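Long-range contacts in acyl-homoserine-lactone synthase (Mesorhizobium sp. ORS 3359, PDB 6WNS), which catalyses formation of an acyl-homoserine lactone, a quorum-sensing signal, from an acyl-coenzyme A and, as in its family, probably S-adenosylmethionine: residues I47-D51 with G70-V74; P79-S83 with F101-R105; R139-C145 with I175-V181. All blocks are in the same frame, centred on the assembly; numbering follows the deposited sequence.

Contact 1 (I47-D51 with G70-V74); sequences IDAFD and GSRLV
The type I beta turn from Asp48 to Asp51 faces strand 70-74 at side-chain range, the closest CA atoms, those of Phe50 and Val74, being 7.4 Å apart. Arg72 spans this gap. Its chain runs out straight, CG anti to the backbone N, and bends at chi3 (64°) to present the guanidinium end-on to Asp48 in a salt bridge: Arg72 NH1 meets Asp48 OD1 at 2.8 Å and Arg72 NH2 meets Asp48 OD2 at 2.9 Å. Both bonds lie close to the guanidinium plane, while the carboxylate is twisted 35° against it. A further, weak bond runs from Arg72 NH1 to Asp51 OD2, which also has Tyr57 OH as a partner. The turn shapes its own acid groups: Phe50 N donates to Asp48 OD1 (2.8 Å), an Asx turn, reaching that oxygen from the face opposite Arg72 NH1. Asp48 N in turn donates to Asp51 OD1 at 2.9 Å. With Arg26 pairing to Asp51 and Arg105 to Asp48, this forms a partly buried charged cluster consistent with that of LuxI-type synthases. Phe50 CB lies over one guanidinium face, 3.7 Å from Arg72 NH1, and meets Val74 CG2 at 4.3 Å.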
ATOM      1  N   ILE A  47      12.535  -2.434   8.036  1.00 35.04           N
ATOM      2  CA  ILE A  47      11.391  -2.663   8.916  1.00 35.01           C
ATOM      3  C   ILE A  47      11.197  -1.377   9.723  1.00 36.56           C
ATOM      4  O   ILE A  47      12.167  -0.758  10.126  1.00 33.04           O
ATOM      5  CB  ILE A  47      11.593  -3.958   9.748  1.00 36.18           C
ATOM      6  CG1 ILE A  47      10.349  -4.342  10.535  1.00 37.24           C
ATOM      7  CG2 ILE A  47      12.771  -3.804  10.679  1.00 36.45           C
ATOM      8  CD1 ILE A  47      10.459  -5.727  11.230  1.00 41.93           C
ATOM      9  N   ASP A  48       9.945  -1.011   9.956  1.00 33.94           N
ATOM     10  CA  ASP A  48       9.640   0.246  10.654  1.00 36.48           C
ATOM     11  C   ASP A  48       8.682  -0.015  11.814  1.00 38.58           C
ATOM     12  O   ASP A  48       8.332  -1.182  12.151  1.00 33.54           O
ATOM     13  CB  ASP A  48       9.173   1.317   9.671  1.00 36.63           C
ATOM     14  CG  ASP A  48       7.754   1.151   9.173  1.00 35.18           C
ATOM     15  OD1 ASP A  48       7.057   0.254   9.707  1.00 36.32           O
ATOM     16  OD2 ASP A  48       7.429   1.850   8.177  1.00 37.79           O
ATOM     17  N   ALA A  49       8.301   1.062  12.491  1.00 35.84           N
ATOM     18  CA  ALA A  49       7.485   0.949  13.721  1.00 37.43           C
ATOM     19  C   ALA A  49       6.125   0.330  13.420  1.00 37.30           C
ATOM     20  O   ALA A  49       5.438  -0.066  14.366  1.00 36.72           O
ATOM     21  CB  ALA A  49       7.355   2.343  14.300  1.00 41.60           C
ATOM     22  N   PHE A  50       5.688   0.316  12.170  1.00 35.80           N
ATOM     23  CA  PHE A  50       4.334  -0.106  11.793  1.00 34.44           C
ATOM     24  C   PHE A  50       4.286  -1.554  11.376  1.00 39.45           C
ATOM     25  O   PHE A  50       3.163  -2.105  11.172  1.00 38.09           O
ATOM     26  CB  PHE A  50       3.765   0.809  10.716  1.00 39.23           C
ATOM     27  CG  PHE A  50       3.918   2.260  11.109  1.00 40.25           C
ATOM     28  CD1 PHE A  50       3.329   2.768  12.278  1.00 44.16           C
ATOM     29  CD2 PHE A  50       4.640   3.128  10.311  1.00 41.22           C
ATOM     30  CE1 PHE A  50       3.491   4.114  12.630  1.00 44.92           C
ATOM     31  CE2 PHE A  50       4.835   4.446  10.691  1.00 42.80           C
ATOM     32  CZ  PHE A  50       4.207   4.955  11.818  1.00 43.71           C
ATOM     33  N   ASP A  51       5.446  -2.210  11.325  1.00 36.76           N
ATOM     34  CA  ASP A  51       5.484  -3.655  11.040  1.00 34.56           C
ATOM     35  C   ASP A  51       5.307  -4.384  12.367  1.00 37.38           C
ATOM     36  O   ASP A  51       6.322  -4.755  12.974  1.00 35.40           O
ATOM     37  CB  ASP A  51       6.809  -4.002  10.326  1.00 33.05           C
ATOM     38  CG  ASP A  51       6.945  -3.412   8.962  1.00 32.85           C
ATOM     39  OD1 ASP A  51       7.834  -2.545   8.767  1.00 33.59           O
ATOM     40  OD2 ASP A  51       6.059  -3.725   8.115  1.00 36.11           O
ATOM     41  N   GLY A  70       3.561  -5.112  -4.146  1.00 59.92           N
ATOM     42  CA  GLY A  70       2.726  -5.223  -2.943  1.00 58.38           C
ATOM     43  C   GLY A  70       2.394  -3.921  -2.299  1.00 54.33           C
ATOM     44  O   GLY A  70       2.581  -2.877  -2.932  1.00 51.37           O
ATOM     45  N   SER A  71       1.831  -4.029  -1.086  1.00 50.54           N
ATOM     46  CA  SER A  71       1.426  -2.870  -0.274  1.00 51.01           C
ATOM     47  C   SER A  71       1.165  -3.327   1.144  1.00 46.00           C
ATOM     48  O   SER A  71       1.117  -4.535   1.375  1.00 45.27           O
ATOM     49  CB  SER A  71       0.258  -2.150  -0.925  1.00 61.51           C
ATOM     50  OG  SER A  71      -0.421  -3.020  -1.768  1.00 82.15           O
ATOM     51  N   ARG A  72       1.005  -2.367   2.025  1.00 44.49           N
ATOM     52  CA  ARG A  72       0.779  -2.584   3.462  1.00 42.25           C
ATOM     53  C   ARG A  72      -0.392  -1.718   3.885  1.00 43.74           C
ATOM     54  O   ARG A  72      -0.576  -0.626   3.323  1.00 46.03           O
ATOM     55  CB  ARG A  72       1.991  -2.205   4.288  1.00 40.38           C
ATOM     56  CG  ARG A  72       1.867  -2.427   5.776  1.00 38.32           C
ATOM     57  CD  ARG A  72       3.192  -2.054   6.432  1.00 37.79           C
ATOM     58  NE  ARG A  72       3.609  -0.648   6.328  1.00 37.90           N
ATOM     59  CZ  ARG A  72       4.582  -0.138   7.040  1.00 36.48           C
ATOM     60  NH1 ARG A  72       5.259  -0.949   7.855  1.00 37.88           N
ATOM     61  NH2 ARG A  72       4.888   1.163   6.973  1.00 38.03           N
ATOM     62  N   LEU A  73      -1.230  -2.310   4.702  1.00 47.09           N
ATOM     63  CA  LEU A  73      -2.357  -1.599   5.344  1.00 48.28           C
ATOM     64  C   LEU A  73      -2.174  -1.700   6.850  1.00 47.11           C
ATOM     65  O   LEU A  73      -1.956  -2.852   7.399  1.00 46.84           O
ATOM     66  CB  LEU A  73      -3.652  -2.264   4.913  1.00 52.69           C
ATOM     67  CG  LEU A  73      -4.107  -1.973   3.494  1.00 54.83           C
ATOM     68  CD1 LEU A  73      -5.294  -2.841   3.132  1.00 57.96           C
ATOM     69  CD2 LEU A  73      -4.435  -0.500   3.306  1.00 56.69           C
ATOM     70  N   VAL A  74      -2.442  -0.579   7.505  1.00 46.74           N
ATOM     71  CA  VAL A  74      -2.458  -0.455   8.982  1.00 45.15           C
ATOM     72  C   VAL A  74      -3.771   0.166   9.450  1.00 50.41           C
ATOM     73  O   VAL A  74      -4.206   1.173   8.894  1.00 50.50           O
ATOM     74  CB  VAL A  74      -1.248   0.400   9.367  1.00 46.15           C
ATOM     75  CG1 VAL A  74      -1.168   0.661  10.852  1.00 43.49           C
ATOM     76  CG2 VAL A  74       0.036  -0.264   8.902  1.00 46.12           C
TER

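Contact 2 (P79-S83 with F101-R105); sequences PHLMS and FEWTR
Glu102, the residue most buried here, reaches from strand 101-105 into the first turn of the short helix 81-84, where Leu81 and His80 supply most of the opposing surface. Its CG stands anti to the backbone N (chi1 175°) and the chain stays extended beyond it, which carries the carboxylate up to the helix start. There Leu81 N donates to Glu102 OE1 at 2.9 Å and Met82 N to Glu102 OE2 at 2.8 Å. Each oxygen is met on its syn side, though somewhat out of the carboxylate plane, and the N-H...O angles of 146° and 140° show both bonds to be bent. Leu81 CB lies 3.4 Å from Glu102 OE2, and the same CB touches Thr104 CG2 further along the strand at 4.1 Å; the hydroxyl of Thr104 is engaged by Arg72 NE.

His80, at the N-cap position, comes in edge-on. The rim of its ring, at CD2, is 3.5 Å from Glu102 CD, with ring and carboxylate planes perpendicular. Its ND1 is bonded to Glu78 O, and Ser83 CB sits against one ring face, so the ring's rotation is restrained from two directions. His80 N also donates to Ser83 OG at 3.0 Å, the half of a capping box in which the third helical residue accepts from the N-cap amide. In the GNAT-like fold of these synthases, the arrangement holds the single helical turn against one face of the central sheet. Chemically, two N-H groups at a helix start occupy both carboxylate oxygens and should fix the rotation of that group, while the Glu102 side chain ties strand to helix where the backbones themselves do not pair.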
ATOM      1  N   PRO A  79      -1.464   3.752  15.726  1.00 52.06           N
ATOM      2  CA  PRO A  79      -0.457   4.661  15.192  1.00 51.21           C
ATOM      3  C   PRO A  79      -0.064   4.250  13.775  1.00 49.56           C
ATOM      4  O   PRO A  79       0.107   3.073  13.498  1.00 49.02           O
ATOM      5  CB  PRO A  79       0.719   4.574  16.182  1.00 53.03           C
ATOM      6  CG  PRO A  79       0.440   3.420  17.123  1.00 53.53           C
ATOM      7  CD  PRO A  79      -1.030   3.142  16.991  1.00 53.56           C
ATOM      8  N   HIS A  80       0.003   5.236  12.886  1.00 48.45           N
ATOM      9  CA  HIS A  80       0.309   5.005  11.469  1.00 48.85           C
ATOM     10  C   HIS A  80       1.115   6.197  10.930  1.00 47.09           C
ATOM     11  O   HIS A  80       1.445   7.099  11.736  1.00 50.82           O
ATOM     12  CB  HIS A  80      -0.962   4.661  10.719  1.00 48.96           C
ATOM     13  CG  HIS A  80      -1.982   5.750  10.735  1.00 50.97           C
ATOM     14  ND1 HIS A  80      -2.806   5.948  11.842  1.00 51.82           N
ATOM     15  CD2 HIS A  80      -2.393   6.632   9.805  1.00 55.14           C
ATOM     16  CE1 HIS A  80      -3.666   6.926  11.570  1.00 55.70           C
ATOM     17  NE2 HIS A  80      -3.418   7.354  10.355  1.00 55.13           N
ATOM     18  N   LEU A  81       1.618   6.097   9.704  1.00 45.42           N
ATOM     19  CA  LEU A  81       2.590   7.095   9.194  1.00 45.66           C
ATOM     20  C   LEU A  81       1.961   8.504   9.259  1.00 46.10           C
ATOM     21  O   LEU A  81       2.600   9.445   9.760  1.00 47.46           O
ATOM     22  CB  LEU A  81       2.981   6.790   7.751  1.00 47.00           C
ATOM     23  CG  LEU A  81       4.041   7.737   7.192  1.00 44.04           C
ATOM     24  CD1 LEU A  81       5.371   7.499   7.871  1.00 46.22           C
ATOM     25  CD2 LEU A  81       4.208   7.537   5.714  1.00 46.40           C
ATOM     26  N   MET A  82       0.731   8.601   8.832  1.00 47.46           N
ATOM     27  CA  MET A  82       0.061   9.928   8.745  1.00 51.76           C
ATOM     28  C   MET A  82      -0.180  10.434  10.147  1.00 55.91           C
ATOM     29  O   MET A  82      -0.094  11.670  10.320  1.00 61.55           O
ATOM     30  CB  MET A  82      -1.245   9.904   7.948  1.00 55.86           C
ATOM     31  CG  MET A  82      -1.643  11.295   7.424  1.00 60.64           C
ATOM     32  SD  MET A  82      -3.294  11.398   6.731  1.00 61.77           S
ATOM     33  CE  MET A  82      -3.177  10.228   5.377  1.00 61.38           C
ATOM     34  N   SER A  83      -0.434   9.545  11.112  1.00 52.13           N
ATOM     35  CA  SER A  83      -0.714   9.987  12.484  1.00 55.53           C
ATOM     36  C   SER A  83       0.585  10.337  13.193  1.00 54.87           C
ATOM     37  O   SER A  83       0.570  11.312  13.889  1.00 52.48           O
ATOM     38  CB  SER A  83      -1.542   9.001  13.261  1.00 56.37           C
ATOM     39  OG  SER A  83      -0.767   7.981  13.834  1.00 52.81           O
ATOM     40  N   PHE A 101      -8.235   2.230   6.821  1.00 59.67           N
ATOM     41  CA  PHE A 101      -6.861   1.690   7.005  1.00 55.34           C
ATOM     42  C   PHE A 101      -5.920   2.585   6.227  1.00 57.96           C
ATOM     43  O   PHE A 101      -6.352   3.232   5.258  1.00 60.75           O
ATOM     44  CB  PHE A 101      -6.731   0.230   6.563  1.00 56.65           C
ATOM     45  CG  PHE A 101      -7.159  -0.790   7.604  1.00 59.51           C
ATOM     46  CD1 PHE A 101      -6.305  -1.818   8.003  1.00 61.60           C
ATOM     47  CD2 PHE A 101      -8.379  -0.666   8.250  1.00 61.35           C
ATOM     48  CE1 PHE A 101      -6.720  -2.754   8.939  1.00 57.29           C
ATOM     49  CE2 PHE A 101      -8.805  -1.612   9.173  1.00 61.31           C
ATOM     50  CZ  PHE A 101      -7.973  -2.651   9.508  1.00 61.37           C
ATOM     51  N   GLU A 102      -4.690   2.687   6.687  1.00 54.52           N
ATOM     52  CA  GLU A 102      -3.691   3.531   5.985  1.00 52.73           C
ATOM     53  C   GLU A 102      -2.903   2.603   5.072  1.00 50.54           C
ATOM     54  O   GLU A 102      -2.429   1.586   5.569  1.00 48.57           O
ATOM     55  CB  GLU A 102      -2.811   4.287   6.959  1.00 51.53           C
ATOM     56  CG  GLU A 102      -1.737   5.033   6.204  1.00 49.96           C
ATOM     57  CD  GLU A 102      -0.571   5.524   7.012  1.00 46.09           C
ATOM     58  OE1 GLU A 102       0.043   4.690   7.695  1.00 44.77           O
ATOM     59  OE2 GLU A 102      -0.288   6.785   6.948  1.00 50.42           O
ATOM     60  N   TRP A 103      -2.751   3.021   3.816  1.00 51.03           N
ATOM     61  CA  TRP A 103      -1.879   2.452   2.760  1.00 51.58           C
ATOM     62  C   TRP A 103      -0.465   3.024   2.881  1.00 49.31           C
ATOM     63  O   TRP A 103      -0.317   4.280   2.852  1.00 50.86           O
ATOM     64  CB  TRP A 103      -2.483   2.784   1.407  1.00 52.45           C
ATOM     65  CG  TRP A 103      -1.824   2.221   0.193  1.00 52.89           C
ATOM     66  CD1 TRP A 103      -0.981   1.155   0.083  1.00 51.88           C
ATOM     67  CD2 TRP A 103      -2.083   2.669  -1.149  1.00 54.71           C
ATOM     68  NE1 TRP A 103      -0.690   0.929  -1.245  1.00 51.43           N
ATOM     69  CE2 TRP A 103      -1.370   1.818  -2.017  1.00 51.81           C
ATOM     70  CE3 TRP A 103      -2.922   3.653  -1.705  1.00 57.53           C
ATOM     71  CZ2 TRP A 103      -1.387   1.989  -3.393  1.00 56.20           C
ATOM     72  CZ3 TRP A 103      -2.937   3.832  -3.063  1.00 58.37           C
ATOM     73  CH2 TRP A 103      -2.184   3.002  -3.901  1.00 59.61           C
ATOM     74  N   THR A 104       0.528   2.127   3.003  1.00 47.99           N
ATOM     75  CA  THR A 104       1.951   2.502   2.899  1.00 48.47           C
ATOM     76  C   THR A 104       2.640   1.461   2.001  1.00 48.23           C
ATOM     77  O   THR A 104       2.085   0.354   1.782  1.00 43.28           O
ATOM     78  CB  THR A 104       2.557   2.627   4.309  1.00 44.71           C
ATOM     79  OG1 THR A 104       2.226   1.462   5.077  1.00 41.54           O
ATOM     80  CG2 THR A 104       2.071   3.850   5.060  1.00 45.56           C
ATOM     81  N   ARG A 105       3.870   1.754   1.609  1.00 47.19           N
ATOM     82  CA  ARG A 105       4.789   0.746   1.023  1.00 44.26           C
ATOM     83  C   ARG A 105       4.186   0.115  -0.232  1.00 47.12           C
ATOM     84  O   ARG A 105       4.201  -1.084  -0.346  1.00 46.95           O
ATOM     85  CB  ARG A 105       5.186  -0.210   2.137  1.00 39.79           C
ATOM     86  CG  ARG A 105       5.811   0.539   3.305  1.00 41.14           C
ATOM     87  CD  ARG A 105       6.842   1.642   3.039  1.00 43.14           C
ATOM     88  NE  ARG A 105       7.540   1.981   4.289  1.00 41.32           N
ATOM     89  CZ  ARG A 105       8.658   1.377   4.676  1.00 42.29           C
ATOM     90  NH1 ARG A 105       9.375   0.705   3.790  1.00 43.81           N
ATOM     91  NH2 ARG A 105       9.201   1.679   5.838  1.00 38.77           N
TER

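Contact 3 (R139-C145 with I175-V181); sequences RQISVVC and IALLIDV
Paired antiparallel, strands 140-145 and 175-180 run from the Gln140-Asp180 pair to the Cys145-Ile175 pair within the mixed central sheet of a GNAT-like fold. Their axes approach to 4.5 Å with directions 161° apart. This is no hairpin: helix 149-155 and strand 160-162 intervene, and the latter flanks strand 174-180 on its far side. Ile141, Val143 and Cys145 form the hydrogen-bonded pairs with Ile179, Leu177 and Ile175, each exchanging two backbone bonds; Val143 N to Leu177 O, at 3.0 Å, is representative. Beyond the Gln140-Asp180 pair, Val181 N still donates to Arg139 O.

On the face bearing Gln140, Ser142 and Val144, Gln140 and Asp180 lie side by side. Gln140 NE2 gives Asp180 OD1 a bond of 3.0 Å, fairly straight (163°) and in the plane of the amide, which is nearly coplanar with the carboxylate. The Leu178 side chain crosses that of Gln140 at a slant, Leu178 CD2 lying 3.3 Å from Gln140 NE2. Met82 packs on the same face further along, against Ser142, Val144 and Ala176.

The other face is largely aliphatic. Val143 CG1, held between the backbone N and the carbonyl carbon (chi1 65°), meets Leu177 CB at 3.7 Å and Ile179 CD1 at 3.8 Å. Ile141 CD1 touches Val181 CG2 at 3.5 Å, and Trp103 packs against both Ile141 and Val143. While this face relies on apolar packing, the in-plane bond between Gln140 and Asp180 should restrain the rotation of both groups at one end of the strand pair.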
ATOM      1  N   ARG A 139     -13.707   0.473   4.243  1.00 79.53           N
ATOM      2  CA  ARG A 139     -14.613   1.264   3.349  1.00 85.22           C
ATOM      3  C   ARG A 139     -13.790   2.392   2.712  1.00 82.27           C
ATOM      4  O   ARG A 139     -14.062   2.805   1.493  1.00 85.79           O
ATOM      5  CB  ARG A 139     -15.786   1.801   4.158  1.00 89.78           C
ATOM      6  CG  ARG A 139     -16.476   0.722   4.970  1.00 94.36           C
ATOM      7  CD  ARG A 139     -17.648   0.122   4.225  1.00103.44           C
ATOM      8  NE  ARG A 139     -18.729   1.070   3.973  1.00112.01           N
ATOM      9  CZ  ARG A 139     -19.672   1.409   4.852  1.00117.13           C
ATOM     10  NH1 ARG A 139     -19.653   0.919   6.080  1.00120.52           N
ATOM     11  NH2 ARG A 139     -20.604   2.281   4.516  1.00117.50           N
ATOM     12  N   GLN A 140     -12.773   2.867   3.445  1.00 80.42           N
ATOM     13  CA  GLN A 140     -11.845   3.863   2.873  1.00 76.13           C
ATOM     14  C   GLN A 140     -10.386   3.522   3.228  1.00 69.69           C
ATOM     15  O   GLN A 140     -10.124   2.818   4.287  1.00 69.32           O
ATOM     16  CB  GLN A 140     -12.202   5.263   3.357  1.00 79.26           C
ATOM     17  CG  GLN A 140     -13.638   5.674   2.974  1.00 89.26           C
ATOM     18  CD  GLN A 140     -13.931   7.040   3.732  1.00 93.69           C
ATOM     19  OE1 GLN A 140     -13.761   7.184   4.877  1.00 94.28           O
ATOM     20  NE2 GLN A 140     -14.234   8.111   2.997  1.00 94.86           N
ATOM     21  N   ILE A 141      -9.466   4.127   2.455  1.00 69.95           N
ATOM     22  CA  ILE A 141      -7.984   3.966   2.651  1.00 66.43           C
ATOM     23  C   ILE A 141      -7.347   5.357   2.632  1.00 66.01           C
ATOM     24  O   ILE A 141      -7.663   6.150   1.581  1.00 72.81           O
ATOM     25  CB  ILE A 141      -7.362   3.101   1.544  1.00 67.77           C
ATOM     26  CG1 ILE A 141      -7.855   1.657   1.613  1.00 67.97           C
ATOM     27  CG2 ILE A 141      -5.828   3.165   1.627  1.00 64.59           C
ATOM     28  CD1 ILE A 141      -7.926   1.010   0.241  1.00 72.35           C
ATOM     29  N   SER A 142      -6.587   5.675   3.790  1.00 62.01           N
ATOM     30  CA  SER A 142      -5.822   6.941   3.886  1.00 62.71           C
ATOM     31  C   SER A 142      -4.404   6.683   3.381  1.00 59.62           C
ATOM     32  O   SER A 142      -3.959   5.512   3.468  1.00 58.07           O
ATOM     33  CB  SER A 142      -5.838   7.545   5.254  1.00 62.88           C
ATOM     34  OG  SER A 142      -5.227   6.706   6.200  1.00 60.10           O
ATOM     35  N   VAL A 143      -3.747   7.700   2.810  1.00 61.82           N
ATOM     36  CA  VAL A 143      -2.376   7.511   2.241  1.00 58.92           C
ATOM     37  C   VAL A 143      -1.675   8.859   2.142  1.00 60.56           C
ATOM     38  O   VAL A 143      -2.302   9.915   1.858  1.00 56.92           O
ATOM     39  CB  VAL A 143      -2.459   6.790   0.886  1.00 61.25           C
ATOM     40  CG1 VAL A 143      -3.196   7.655  -0.154  1.00 69.58           C
ATOM     41  CG2 VAL A 143      -1.122   6.335   0.335  1.00 58.69           C
ATOM     42  N   VAL A 144      -0.378   8.801   2.309  1.00 52.52           N
ATOM     43  CA  VAL A 144       0.581   9.900   2.055  1.00 53.25           C
ATOM     44  C   VAL A 144       1.342   9.463   0.800  1.00 57.68           C
ATOM     45  O   VAL A 144       1.905   8.318   0.805  1.00 50.19           O
ATOM     46  CB  VAL A 144       1.540  10.066   3.260  1.00 53.50           C
ATOM     47  CG1 VAL A 144       2.556  11.184   2.970  1.00 53.86           C
ATOM     48  CG2 VAL A 144       0.813  10.301   4.589  1.00 54.52           C
ATOM     49  N   CYS A 145       1.235  10.216  -0.268  1.00 55.55           N
ATOM     50  CA  CYS A 145       1.809   9.834  -1.568  1.00 55.60           C
ATOM     51  C   CYS A 145       2.325  11.099  -2.263  1.00 58.11           C
ATOM     52  O   CYS A 145       2.051  12.277  -1.794  1.00 57.77           O
ATOM     53  CB  CYS A 145       0.800   9.077  -2.411  1.00 59.84           C
ATOM     54  SG  CYS A 145      -0.651  10.113  -2.679  1.00 67.76           S
ATOM     55  N   ILE A 175       1.403  14.581  -0.367  1.00 60.17           N
ATOM     56  CA  ILE A 175       0.010  15.010  -0.037  1.00 62.67           C
ATOM     57  C   ILE A 175      -0.709  13.823   0.615  1.00 63.42           C
ATOM     58  O   ILE A 175      -0.307  12.644   0.416  1.00 63.74           O
ATOM     59  CB  ILE A 175      -0.702  15.582  -1.272  1.00 67.92           C
ATOM     60  CG1 ILE A 175      -2.004  16.323  -0.899  1.00 68.12           C
ATOM     61  CG2 ILE A 175      -0.923  14.507  -2.339  1.00 68.84           C
ATOM     62  CD1 ILE A 175      -2.322  17.486  -1.807  1.00 75.14           C
ATOM     63  N   ALA A 176      -1.644  14.120   1.510  1.00 65.28           N
ATOM     64  CA  ALA A 176      -2.540  13.140   2.141  1.00 60.42           C
ATOM     65  C   ALA A 176      -3.874  13.041   1.389  1.00 68.75           C
ATOM     66  O   ALA A 176      -4.511  14.109   1.050  1.00 69.56           O
ATOM     67  CB  ALA A 176      -2.700  13.538   3.576  1.00 61.74           C
ATOM     68  N   LEU A 177      -4.328  11.806   1.161  1.00 68.70           N
ATOM     69  CA  LEU A 177      -5.591  11.475   0.441  1.00 68.65           C
ATOM     70  C   LEU A 177      -6.464  10.548   1.289  1.00 70.05           C
ATOM     71  O   LEU A 177      -5.900   9.708   2.046  1.00 64.54           O
ATOM     72  CB  LEU A 177      -5.173  10.696  -0.801  1.00 70.38           C
ATOM     73  CG  LEU A 177      -4.855  11.452  -2.078  1.00 74.47           C
ATOM     74  CD1 LEU A 177      -4.466  12.909  -1.893  1.00 75.72           C
ATOM     75  CD2 LEU A 177      -3.843  10.660  -2.825  1.00 68.57           C
ATOM     76  N   LEU A 178      -7.793  10.615   1.123  1.00 73.77           N
ATOM     77  CA  LEU A 178      -8.753   9.588   1.635  1.00 70.84           C
ATOM     78  C   LEU A 178      -9.494   8.931   0.456  1.00 73.06           C
ATOM     79  O   LEU A 178     -10.147   9.660  -0.304  1.00 79.46           O
ATOM     80  CB  LEU A 178      -9.718  10.245   2.616  1.00 73.87           C
ATOM     81  CG  LEU A 178     -10.673   9.245   3.273  1.00 75.60           C
ATOM     82  CD1 LEU A 178      -9.855   8.258   4.100  1.00 70.34           C
ATOM     83  CD2 LEU A 178     -11.751   9.928   4.119  1.00 78.54           C
ATOM     84  N   ILE A 179      -9.332   7.619   0.254  1.00 71.24           N
ATOM     85  CA  ILE A 179      -9.794   6.892  -0.969  1.00 76.92           C
ATOM     86  C   ILE A 179     -11.031   6.083  -0.604  1.00 78.19           C
ATOM     87  O   ILE A 179     -10.945   5.338   0.383  1.00 79.41           O
ATOM     88  CB  ILE A 179      -8.661   6.002  -1.542  1.00 74.05           C
ATOM     89  CG1 ILE A 179      -7.536   6.855  -2.133  1.00 76.46           C
ATOM     90  CG2 ILE A 179      -9.186   5.045  -2.608  1.00 79.75           C
ATOM     91  CD1 ILE A 179      -6.156   6.204  -2.076  1.00 70.42           C
ATOM     92  N   ASP A 180     -12.144   6.253  -1.346  1.00 83.82           N
ATOM     93  CA  ASP A 180     -13.301   5.327  -1.250  1.00 87.90           C
ATOM     94  C   ASP A 180     -12.899   4.008  -1.994  1.00 87.09           C
ATOM     95  O   ASP A 180     -12.513   3.950  -3.169  1.00 92.72           O
ATOM     96  CB  ASP A 180     -14.601   5.928  -1.812  1.00 94.56           C
ATOM     97  CG  ASP A 180     -15.040   7.131  -1.010  1.00 97.37           C
ATOM     98  OD1 ASP A 180     -14.546   7.271   0.151  1.00 99.50           O
ATOM     99  OD2 ASP A 180     -15.930   7.892  -1.535  1.00118.79           O
ATOM    100  N   VAL A 181     -13.244   2.920  -1.236  1.00 84.39           N
ATOM    101  CA  VAL A 181     -13.183   1.496  -1.690  1.00 85.17           C
ATOM    102  C   VAL A 181     -14.566   1.159  -2.259  1.00 91.83           C
ATOM    103  O   VAL A 181     -15.437   0.798  -1.487  1.00 96.36           O
ATOM    104  CB  VAL A 181     -12.770   0.547  -0.544  1.00 80.69           C
ATOM    105  CG1 VAL A 181     -12.661  -0.890  -1.015  1.00 81.19           C
ATOM    106  CG2 VAL A 181     -11.470   0.970   0.132  1.00 75.52           C
TER

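Overall arrangement
Contacts 1, 2 and 3 close in series along the chain and meet in one sheet, where strands 69-75, 100-108 and 140-146 are consecutive neighbours. The centres of contacts 1 and 2 lie about 8 Å apart. They are joined by Val74 O to Glu102 N at 2.7 Å, and Phe50 CZ packs 3.4 Å from His80 C. Contact 3 is centred about 10 Å from contact 2, linked by Trp103 N to Ser142 O (2.8 Å), and about 15 Å from contact 1. By analogy with LuxI-type synthases, the polar groups of contacts 1 and 2 probably border the S-adenosylmethionine side of the substrate cleft.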